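Local coordinates for protein glycoside hydrolase family 31 (Kribbella flavida DSM 17836, PDB 5X3I) that hydrolyses the alpha-1,3-glucosidic linkages of the cyclic tetrasaccharide cyclobis-(1-6)-alpha-nigerosyl to give isomaltose in the intracellular breakdown of this starch-derived sugar, at residues Gly174-Gln179 / Pro266-Ala271; Ala316-His321 / Ile326-Val331; Ala411-Asp416 / Arg449-Glu454; Ala550-Ala555 / Tyr673-Gly678. The protein carries 1 engineered substitution. One frame throughout, in Å; residues are numbered along the deposited sequence.

In the fold
The four contacts follow one another along the chain, each closing before the next opens, and none touches another. Contact 1 joins two beta-sheets of the N-terminal region, through strands 170-179 and 267-274. Contacts 2 and 3 belong to the TIM-barrel: the former packs helix 311-323 on strand 330-333 and the turn before it, the latter pairs helices 404-415 and 446-454. Contact 4 links barrel helix 541-556 to strand 675-677 in the C-terminal domain. The centres of contacts 2 and 3 are about 36 Å apart, those of contacts 1 and 2, on opposite sides of the chain's centre, about 51 Å. The set samples packing within the N-terminal region, within the catalytic barrel, and between barrel and C-terminal domain.

Contact 1: Gly174-Gln179 / Pro266-Ala271; sequences GRFRLQ and PVVDLA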
# COMPACT_ATOMS: atom_id res chain seq x y z
N GLY A 174 -0.59 -20.89 -14.75
CA GLY A 174 -0.02 -22.06 -14.11
C GLY A 174 -0.51 -22.23 -12.69
O GLY A 174 -0.95 -21.26 -12.06
N ARG A 175 -0.40 -23.45 -12.18
CA ARG A 175 -0.74 -23.76 -10.80
C ARG A 175 0.10 -24.92 -10.29
O ARG A 175 0.42 -25.84 -11.04
CB ARG A 175 -2.23 -24.07 -10.67
CG ARG A 175 -2.68 -24.37 -9.27
CD ARG A 175 -4.16 -24.06 -9.08
NE ARG A 175 -5.02 -25.07 -9.68
CZ ARG A 175 -6.33 -24.93 -9.83
NH1 ARG A 175 -6.93 -23.82 -9.44
NH2 ARG A 175 -7.04 -25.90 -10.39
N PHE A 176 0.48 -24.88 -9.01
CA PHE A 176 1.28 -25.94 -8.43
C PHE A 176 1.19 -25.95 -6.91
O PHE A 176 0.58 -25.07 -6.31
CB PHE A 176 2.74 -25.82 -8.87
CG PHE A 176 3.40 -24.53 -8.45
CD1 PHE A 176 3.34 -23.41 -9.26
CD2 PHE A 176 4.10 -24.44 -7.26
CE1 PHE A 176 3.95 -22.22 -8.88
CE2 PHE A 176 4.71 -23.26 -6.88
CZ PHE A 176 4.63 -22.15 -7.69
N ARG A 177 1.84 -26.93 -6.30
CA ARG A 177 1.74 -27.12 -4.86
C ARG A 177 3.13 -27.18 -4.25
O ARG A 177 4.02 -27.85 -4.77
CB ARG A 177 0.97 -28.39 -4.52
CG ARG A 177 -0.55 -28.29 -4.62
CD ARG A 177 -1.02 -28.48 -6.04
NE ARG A 177 -2.48 -28.51 -6.15
CZ ARG A 177 -3.14 -28.49 -7.30
NH1 ARG A 177 -4.47 -28.52 -7.30
NH2 ARG A 177 -2.48 -28.44 -8.45
N LEU A 178 3.32 -26.46 -3.16
CA LEU A 178 4.55 -26.55 -2.40
C LEU A 178 4.29 -27.39 -1.17
O LEU A 178 3.31 -27.17 -0.47
CB LEU A 178 5.08 -25.17 -2.01
CG LEU A 178 5.52 -24.25 -3.14
CD1 LEU A 178 5.86 -22.87 -2.60
CD2 LEU A 178 6.72 -24.83 -3.87
N GLN A 179 5.17 -28.34 -0.90
CA GLN A 179 5.00 -29.25 0.22
C GLN A 179 5.30 -28.58 1.56
O GLN A 179 6.37 -28.02 1.75
CB GLN A 179 5.88 -30.48 0.04
CG GLN A 179 5.12 -31.80 0.03
CD GLN A 179 4.28 -31.97 -1.22
OE1 GLN A 179 4.70 -31.63 -2.32
NE2 GLN A 179 3.07 -32.50 -1.05
N PRO A 266 4.57 -19.82 -21.33
CA PRO A 266 4.05 -20.71 -20.29
C PRO A 266 5.15 -21.19 -19.34
O PRO A 266 5.37 -22.39 -19.21
CB PRO A 266 3.46 -21.87 -21.08
CG PRO A 266 4.29 -21.94 -22.30
CD PRO A 266 4.68 -20.50 -22.63
N VAL A 267 5.82 -20.26 -18.67
CA VAL A 267 6.90 -20.61 -17.75
C VAL A 267 6.71 -19.90 -16.42
O VAL A 267 6.44 -18.70 -16.38
CB VAL A 267 8.27 -20.23 -18.34
CG1 VAL A 267 9.38 -20.46 -17.32
CG2 VAL A 267 8.54 -21.03 -19.60
N VAL A 268 6.84 -20.64 -15.33
CA VAL A 268 6.87 -20.05 -14.00
C VAL A 268 8.25 -20.25 -13.39
O VAL A 268 8.69 -21.38 -13.16
CB VAL A 268 5.80 -20.63 -13.07
CG1 VAL A 268 5.99 -20.12 -11.67
CG2 VAL A 268 4.41 -20.28 -13.58
N ASP A 269 8.95 -19.14 -13.17
CA ASP A 269 10.26 -19.18 -12.55
C ASP A 269 10.12 -18.99 -11.05
O ASP A 269 9.64 -17.95 -10.59
CB ASP A 269 11.19 -18.12 -13.13
CG ASP A 269 11.63 -18.44 -14.55
OD1 ASP A 269 11.15 -17.76 -15.48
OD2 ASP A 269 12.45 -19.36 -14.73
N LEU A 270 10.54 -19.99 -10.29
CA LEU A 270 10.35 -19.99 -8.85
C LEU A 270 11.69 -20.04 -8.15
O LEU A 270 12.49 -20.94 -8.38
CB LEU A 270 9.48 -21.17 -8.44
CG LEU A 270 9.22 -21.38 -6.95
CD1 LEU A 270 8.26 -20.33 -6.43
CD2 LEU A 270 8.71 -22.79 -6.65
N ALA A 271 11.96 -19.05 -7.29
CA ALA A 271 13.19 -19.03 -6.53
C ALA A 271 12.96 -19.65 -5.16
O ALA A 271 11.95 -19.38 -4.52
CB ALA A 271 13.73 -17.59 -6.39
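Phe176 presents the far end of its ring to two aliphatic side chains of 266-271, and the two meet different ring carbons. CE1 lies 4.0 Å from CG1 of Val268, while CE2, on the other side of CZ, lies 4.0 Å from CD2 of Leu270. Both methyls approach the ring obliquely. The first torsion of Phe176 (chi1 61°) sets CG between the backbone N and the carbonyl carbon, and from there the ring extends to both partners. Leu270 uses the same methyl twice: its CD2 also stands 4.0 Å from CD2 of Leu178, and these two leucine side chains run past each other in opposite directions. CG of Leu270 is anti to the backbone N (chi1 178°), which carries the isobutyl group out toward 174-179, where CD2 meets both neighbours.

The strands belong to separate sheets. Segment 174-179 is bonded through its backbone to strands 159-167 and 255-261, whereas 267-274 sits between 151-153 and 237-241. The axes of the short segments 174-179 and 267-271 approach to 8.4 Å with N-to-C directions 40° apart, and no hydrogen bond passes between the segments; this is the face-to-face packing of a beta-sandwich, in keeping with a galactose mutarotase-like domain. At one end the backbone passes close to a valine methyl, Gly174 CA lying 4.8 Å from Val268 CG2. The alternation of the strand sends Arg175 the other way, to salt bridges with Glu163 and Glu259. On the inner side, Val152 touches both Phe176 and Val268, and Phe239 touches both leucines.

Contact 2: Ala316-His321 / Ile326-Val331; sequences ARMDTH and IPVGAV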
# COMPACT_ATOMS: atom_id res chain seq x y z
N ALA A 316 0.54 27.49 12.63
CA ALA A 316 -0.19 27.43 13.91
C ALA A 316 -0.04 26.07 14.61
O ALA A 316 0.25 26.02 15.80
CB ALA A 316 -1.66 27.74 13.73
N ARG A 317 -0.24 24.99 13.85
CA ARG A 317 -0.14 23.65 14.40
C ARG A 317 1.29 23.35 14.90
O ARG A 317 1.46 22.75 15.95
CB ARG A 317 -0.57 22.60 13.35
CG ARG A 317 -2.05 22.68 12.90
CD ARG A 317 -3.06 22.35 14.01
NE ARG A 317 -4.43 22.57 13.53
CZ ARG A 317 -5.08 23.72 13.61
NH1 ARG A 317 -4.51 24.77 14.18
NH2 ARG A 317 -6.31 23.83 13.12
N MET A 318 2.30 23.77 14.14
CA MET A 318 3.68 23.53 14.56
C MET A 318 4.05 24.43 15.76
O MET A 318 4.78 24.01 16.63
CB MET A 318 4.65 23.75 13.40
CG MET A 318 4.53 22.74 12.26
SD MET A 318 4.74 21.02 12.77
CE MET A 318 3.05 20.50 12.97
N ASP A 319 3.51 25.64 15.79
CA ASP A 319 3.72 26.51 16.94
C ASP A 319 3.14 25.85 18.19
O ASP A 319 3.74 25.91 19.26
CB ASP A 319 3.09 27.90 16.73
CG ASP A 319 3.94 28.81 15.86
OD1 ASP A 319 5.03 28.40 15.45
OD2 ASP A 319 3.51 29.94 15.59
N THR A 320 2.00 25.17 18.04
CA THR A 320 1.39 24.52 19.18
C THR A 320 2.27 23.36 19.67
O THR A 320 2.46 23.20 20.87
CB THR A 320 -0.04 24.03 18.88
OG1 THR A 320 -0.87 25.17 18.60
CG2 THR A 320 -0.62 23.30 20.08
N HIS A 321 2.82 22.58 18.74
CA HIS A 321 3.79 21.54 19.09
C HIS A 321 4.92 22.14 19.93
O HIS A 321 5.29 21.59 20.97
CB HIS A 321 4.39 20.89 17.84
CG HIS A 321 3.79 19.56 17.49
ND1 HIS A 321 4.22 18.38 18.07
CD2 HIS A 321 2.82 19.22 16.62
CE1 HIS A 321 3.52 17.37 17.57
NE2 HIS A 321 2.67 17.85 16.69
N ILE A 326 6.10 19.31 22.75
CA ILE A 326 6.02 17.99 22.12
C ILE A 326 6.90 18.00 20.88
O ILE A 326 6.55 18.61 19.87
CB ILE A 326 4.59 17.62 21.71
CG1 ILE A 326 3.65 17.70 22.92
CG2 ILE A 326 4.56 16.23 21.05
CD1 ILE A 326 2.17 17.80 22.54
N PRO A 327 8.04 17.33 20.95
CA PRO A 327 9.03 17.38 19.87
C PRO A 327 8.47 16.78 18.59
O PRO A 327 7.80 15.77 18.66
CB PRO A 327 10.19 16.53 20.40
CG PRO A 327 9.95 16.37 21.84
CD PRO A 327 8.49 16.49 22.07
N VAL A 328 8.71 17.42 17.46
CA VAL A 328 8.30 16.88 16.18
C VAL A 328 9.45 17.03 15.19
O VAL A 328 10.09 18.07 15.14
CB VAL A 328 7.02 17.57 15.65
CG1 VAL A 328 7.17 19.09 15.70
CG2 VAL A 328 6.70 17.10 14.26
N GLY A 329 9.75 15.96 14.46
CA GLY A 329 10.83 15.99 13.49
C GLY A 329 10.45 16.23 12.03
O GLY A 329 11.30 16.60 11.24
N ALA A 330 9.18 16.02 11.68
CA ALA A 330 8.73 16.27 10.31
C ALA A 330 7.27 16.67 10.24
O ALA A 330 6.45 16.17 10.98
CB ALA A 330 8.96 15.04 9.45
N VAL A 331 6.94 17.56 9.31
CA VAL A 331 5.54 17.86 9.04
C VAL A 331 5.22 17.50 7.60
O VAL A 331 5.98 17.81 6.68
CB VAL A 331 5.18 19.34 9.32
CG1 VAL A 331 5.96 20.29 8.41
CG2 VAL A 331 3.66 19.57 9.19
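Two hydrogen bonds tie His321 to Ile326, one from its backbone and one from its ring. The imidazole ND1 donates to Ile326 O at 3.0 Å, with a nearly straight N-H...O angle of 163°. The oxygen lies almost in the ring plane, yet ND1 stands above the plane of the receiving carbonyl, well off its lone pairs. In return, Ile326 N donates to His321 O at 3.0 Å, so the two residues are clasped both ways. The other ring nitrogen, NE2, is hydrogen-bonded to Tyr594 OH, which gives the imidazole a partner at each nitrogen and restricts its rotation.

These bonds span the turn that leaves helix 311-323 and leads to strand 330-333, the second half of a beta-alpha-beta unit of the TIM-barrel that begins with strand 302-304. Ala303 of that strand and Leu301 just before it also touch the His321 side chain.

Apolar contacts flank the polar pair. Val328 covers one face of the imidazole in a CH-pi contact, its CB 4.1 Å from the ring centroid and 23° off the normal, displaced toward the rim. Ile326 adds its CG2 methyl, 3.7 Å from His321 ND1, the two side chains crossing at about a right angle. One helical turn earlier, Met318 reaches the strand itself. Its chain folds back at chi2 (-57°), and this bend brings SD to 3.9 Å from Val331 CB; the terminal CE is likewise 3.9 Å from Val331 CG2. The same sulfur is more distant from Val328 CG1, at 4.3 Å. On the side facing helix 622-650, Ile326 rests against Phe626 and Ala630.

Contact 3: Ala411-Asp416 / Arg449-Glu454; sequences AAMVRD and RDWWTE
Met413 and Ala412 both press aliphatic carbons on the indole of Trp451. The benzene end of that ring system reaches Met413, whose CG lies 3.4 Å from Trp451 CZ3 and 3.5 Å from Trp451 CH2, a snug approach in which the two side chains cross at about a right angle. Further round the same end, Trp451 CZ2 stands 4.0 Å from Ala412 CB, the methyl arriving obliquely. Because CG of Trp451 is anti to the backbone N (chi1 -172°), the indole is extended away from its own helix and bridges to the other.

That long reach is needed: the short axes of helices 411-415 and 449-454 approach only to 12.5 Å, and the nearest CA pair, Met413 and Trp452, is 9.3 Å apart. Their directions differ by 172°, so they run almost antiparallel, two helices of the TIM-barrel domain separated by a layer of large side chains.

The sulfur makes the second kind of interaction, a Met-aromatic contact. Met413 SD lies 5.4 Å from the centroid of the six-membered ring of Trp452 and 71° off its normal, with CZ3 its closest atom at 4.1 Å. Gln397 touches both Met413 and Trp452, and the side chain of Trp452 is about 11 Å from that of Ala471, the engineered residue at the inferred nucleophile position.

A third kind, polar, stays within 449-454, on its side away from 411-416. Arg449 O receives two bonds, from Thr453 N and Thr453 OG1, which reach it from opposite faces of the carbonyl plane.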
# COMPACT_ATOMS: atom_id res chain seq x y z
N ALA A 411 -2.08 17.78 -22.20
CA ALA A 411 -1.95 17.76 -23.65
C ALA A 411 -0.53 17.39 -24.06
O ALA A 411 -0.34 16.62 -24.98
CB ALA A 411 -2.34 19.10 -24.25
N ALA A 412 0.46 17.94 -23.36
CA ALA A 412 1.84 17.58 -23.62
C ALA A 412 2.08 16.10 -23.35
O ALA A 412 2.84 15.47 -24.06
CB ALA A 412 2.78 18.41 -22.78
N MET A 413 1.43 15.56 -22.33
CA MET A 413 1.60 14.15 -21.99
C MET A 413 1.18 13.25 -23.14
O MET A 413 1.88 12.30 -23.47
CB MET A 413 0.80 13.79 -20.74
CG MET A 413 1.41 14.25 -19.44
SD MET A 413 0.38 13.83 -18.03
CE MET A 413 0.72 12.09 -17.83
N VAL A 414 0.04 13.57 -23.75
CA VAL A 414 -0.46 12.80 -24.89
C VAL A 414 0.42 13.03 -26.11
O VAL A 414 0.82 12.09 -26.77
CB VAL A 414 -1.92 13.17 -25.24
CG1 VAL A 414 -2.36 12.46 -26.52
CG2 VAL A 414 -2.85 12.83 -24.07
N ARG A 415 0.74 14.29 -26.39
CA ARG A 415 1.52 14.65 -27.57
C ARG A 415 2.91 14.01 -27.56
O ARG A 415 3.37 13.50 -28.57
CB ARG A 415 1.66 16.17 -27.68
CG ARG A 415 2.39 16.65 -28.94
CD ARG A 415 2.81 18.13 -28.88
NE ARG A 415 1.90 18.90 -28.06
CZ ARG A 415 2.25 19.51 -26.92
NH1 ARG A 415 1.34 20.16 -26.24
NH2 ARG A 415 3.50 19.45 -26.49
N ASP A 416 3.60 14.07 -26.43
CA ASP A 416 4.98 13.61 -26.34
C ASP A 416 5.15 12.20 -25.79
O ASP A 416 6.26 11.76 -25.51
CB ASP A 416 5.81 14.60 -25.54
CG ASP A 416 5.95 15.93 -26.25
OD1 ASP A 416 5.65 15.98 -27.45
OD2 ASP A 416 6.34 16.92 -25.62
N ARG A 449 9.97 9.67 -16.23
CA ARG A 449 10.31 9.94 -14.83
C ARG A 449 10.98 11.32 -14.75
O ARG A 449 10.60 12.13 -13.91
CB ARG A 449 11.21 8.85 -14.23
CG ARG A 449 10.49 7.49 -14.02
CD ARG A 449 11.24 6.55 -13.10
NE ARG A 449 12.53 6.13 -13.62
CZ ARG A 449 12.73 5.05 -14.38
NH1 ARG A 449 11.70 4.27 -14.72
NH2 ARG A 449 13.95 4.76 -14.80
N ASP A 450 11.92 11.60 -15.65
CA ASP A 450 12.57 12.91 -15.75
C ASP A 450 11.56 14.04 -15.96
O ASP A 450 11.56 15.01 -15.21
CB ASP A 450 13.58 12.96 -16.91
CG ASP A 450 14.82 12.13 -16.65
OD1 ASP A 450 14.98 11.58 -15.55
OD2 ASP A 450 15.64 12.03 -17.57
N TRP A 451 10.73 13.90 -16.99
CA TRP A 451 9.76 14.93 -17.36
C TRP A 451 8.77 15.23 -16.23
O TRP A 451 8.53 16.38 -15.91
CB TRP A 451 8.99 14.51 -18.61
CG TRP A 451 8.10 15.58 -19.16
CD1 TRP A 451 8.47 16.61 -19.97
CD2 TRP A 451 6.69 15.71 -18.96
NE1 TRP A 451 7.38 17.39 -20.27
CE2 TRP A 451 6.28 16.86 -19.66
CE3 TRP A 451 5.74 14.98 -18.24
CZ2 TRP A 451 4.96 17.28 -19.68
CZ3 TRP A 451 4.43 15.41 -18.26
CH2 TRP A 451 4.05 16.54 -18.98
N TRP A 452 8.22 14.18 -15.64
CA TRP A 452 7.25 14.33 -14.55
C TRP A 452 7.86 15.00 -13.31
O TRP A 452 7.30 15.96 -12.78
CB TRP A 452 6.68 12.96 -14.16
CG TRP A 452 5.58 13.02 -13.14
CD1 TRP A 452 5.65 12.65 -11.84
CD2 TRP A 452 4.23 13.43 -13.37
NE1 TRP A 452 4.42 12.82 -11.23
CE2 TRP A 452 3.54 13.31 -12.16
CE3 TRP A 452 3.54 13.90 -14.49
CZ2 TRP A 452 2.19 13.63 -12.02
CZ3 TRP A 452 2.20 14.24 -14.35
CH2 TRP A 452 1.54 14.10 -13.13
N THR A 453 8.99 14.48 -12.86
CA THR A 453 9.63 14.98 -11.65
C THR A 453 10.23 16.37 -11.88
O THR A 453 10.36 17.14 -10.92
CB THR A 453 10.73 14.02 -11.14
OG1 THR A 453 11.71 13.79 -12.15
CG2 THR A 453 10.12 12.67 -10.71
N GLU A 454 10.57 16.71 -13.12
CA GLU A 454 11.16 18.01 -13.41
C GLU A 454 10.24 19.14 -12.97
O GLU A 454 10.69 20.20 -12.59
CB GLU A 454 11.49 18.16 -14.90
CG GLU A 454 12.28 19.42 -15.24
CD GLU A 454 13.70 19.42 -14.68
OE1 GLU A 454 14.19 18.38 -14.19
OE2 GLU A 454 14.34 20.48 -14.74

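Contact 4: Ala550-Ala555 / Tyr673-Gly678; sequences AGLTAA and YQYLLG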
# COMPACT_ATOMS: atom_id res chain seq x y z
N ALA A 550 0.45 -5.63 9.84
CA ALA A 550 0.94 -5.06 8.59
C ALA A 550 2.44 -4.76 8.68
O ALA A 550 3.20 -5.15 7.82
CB ALA A 550 0.15 -3.80 8.24
N GLY A 551 2.84 -4.05 9.74
CA GLY A 551 4.24 -3.76 9.98
C GLY A 551 5.12 -5.00 10.06
O GLY A 551 6.16 -5.07 9.43
N LEU A 552 4.67 -5.99 10.84
CA LEU A 552 5.43 -7.23 11.02
C LEU A 552 5.61 -8.03 9.73
O LEU A 552 6.70 -8.52 9.44
CB LEU A 552 4.75 -8.10 12.07
CG LEU A 552 4.81 -7.48 13.45
CD1 LEU A 552 3.90 -8.19 14.41
CD2 LEU A 552 6.25 -7.51 13.93
N THR A 553 4.53 -8.16 8.97
CA THR A 553 4.59 -8.89 7.72
C THR A 553 5.43 -8.14 6.69
O THR A 553 6.26 -8.75 6.03
CB THR A 553 3.18 -9.18 7.15
OG1 THR A 553 2.37 -8.00 7.21
CG2 THR A 553 2.51 -10.29 7.96
N ALA A 554 5.24 -6.83 6.59
CA ALA A 554 6.07 -6.02 5.69
C ALA A 554 7.55 -6.16 6.02
O ALA A 554 8.39 -6.31 5.13
CB ALA A 554 5.66 -4.55 5.74
N ALA A 555 7.87 -6.13 7.30
CA ALA A 555 9.26 -6.28 7.74
C ALA A 555 9.84 -7.64 7.37
O ALA A 555 10.99 -7.75 6.99
CB ALA A 555 9.35 -6.07 9.24
N TYR A 673 1.53 -10.53 18.06
CA TYR A 673 1.64 -9.07 18.07
C TYR A 673 2.91 -8.54 18.75
O TYR A 673 3.18 -7.34 18.70
CB TYR A 673 0.41 -8.47 18.71
CG TYR A 673 -0.86 -8.75 17.94
CD1 TYR A 673 -1.14 -8.08 16.76
CD2 TYR A 673 -1.78 -9.69 18.40
CE1 TYR A 673 -2.30 -8.33 16.05
CE2 TYR A 673 -2.94 -9.95 17.70
CZ TYR A 673 -3.19 -9.27 16.52
OH TYR A 673 -4.35 -9.54 15.83
N GLN A 674 3.67 -9.44 19.38
CA GLN A 674 4.96 -9.11 19.98
C GLN A 674 6.04 -9.02 18.93
O GLN A 674 5.98 -9.70 17.92
CB GLN A 674 5.38 -10.16 21.01
CG GLN A 674 4.53 -10.23 22.22
CD GLN A 674 5.07 -11.21 23.24
OE1 GLN A 674 4.48 -11.39 24.30
NE2 GLN A 674 6.20 -11.83 22.93
N TYR A 675 7.04 -8.19 19.18
CA TYR A 675 8.18 -8.12 18.28
C TYR A 675 9.40 -7.54 18.96
O TYR A 675 9.30 -6.88 19.99
CB TYR A 675 7.84 -7.29 17.04
CG TYR A 675 7.42 -5.87 17.35
CD1 TYR A 675 6.11 -5.57 17.69
CD2 TYR A 675 8.35 -4.83 17.30
CE1 TYR A 675 5.73 -4.28 17.96
CE2 TYR A 675 7.98 -3.54 17.56
CZ TYR A 675 6.67 -3.26 17.91
OH TYR A 675 6.30 -1.98 18.19
N LEU A 676 10.56 -7.79 18.37
CA LEU A 676 11.78 -7.14 18.80
C LEU A 676 11.97 -5.89 17.95
O LEU A 676 11.84 -5.94 16.73
CB LEU A 676 12.97 -8.08 18.64
CG LEU A 676 12.95 -9.34 19.52
CD1 LEU A 676 13.96 -10.33 19.00
CD2 LEU A 676 13.25 -8.98 20.96
N LEU A 677 12.25 -4.76 18.60
CA LEU A 677 12.64 -3.56 17.88
C LEU A 677 14.17 -3.54 17.87
O LEU A 677 14.81 -3.24 18.87
CB LEU A 677 12.07 -2.32 18.56
CG LEU A 677 12.45 -0.94 18.01
CD1 LEU A 677 11.72 -0.67 16.72
CD2 LEU A 677 12.14 0.14 19.03
N GLY A 678 14.74 -3.81 16.71
CA GLY A 678 16.16 -4.10 16.64
C GLY A 678 16.51 -5.34 17.46
O GLY A 678 15.64 -6.10 17.87
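Leu552 is the residue of helix segment 550-555 that meets 673-678, and its two methyls take different partners. CD2 closes to 3.5 Å from Tyr675 CB, a tight apolar contact made at the root of the tyrosine side chain; the same methyl is 4.0 Å from Tyr675 CG, oblique to the ring. The two side chains cross at about a right angle. CD1 turns to the preceding loop, where it lies 4.4 Å from both Tyr673 CA and Gln674 O. Leu552 has CG anti to its carbonyl carbon (chi1 -67°), which directs the isobutyl group outward to the strand. On the other side, Tyr675 CG sits between backbone N and carbonyl carbon (chi1 59°), which leaves CB facing Leu552 CD2 while the ring runs on obliquely; its OH is hydrogen-bonded to Phe588 O. The closest CA pair is Leu552 and Tyr675, at 7.8 Å, and no hydrogen bond crosses between the segments.

Next along the helix, Thr553 leaves the interface: its OG1 accepts from Arg192 N and has backbone oxygens of the preceding turn within reach.

Met655 of strand 655-656 touches both Leu552 and Tyr675, while the side chain of Tyr673 touches Arg545, Val548 and Thr549 of helix 541-556. A TIM-barrel helix, 541-556, is thereby packed against the antiparallel sheet of the C-terminal domain, as in the multidomain build of family 31 glycoside hydrolases.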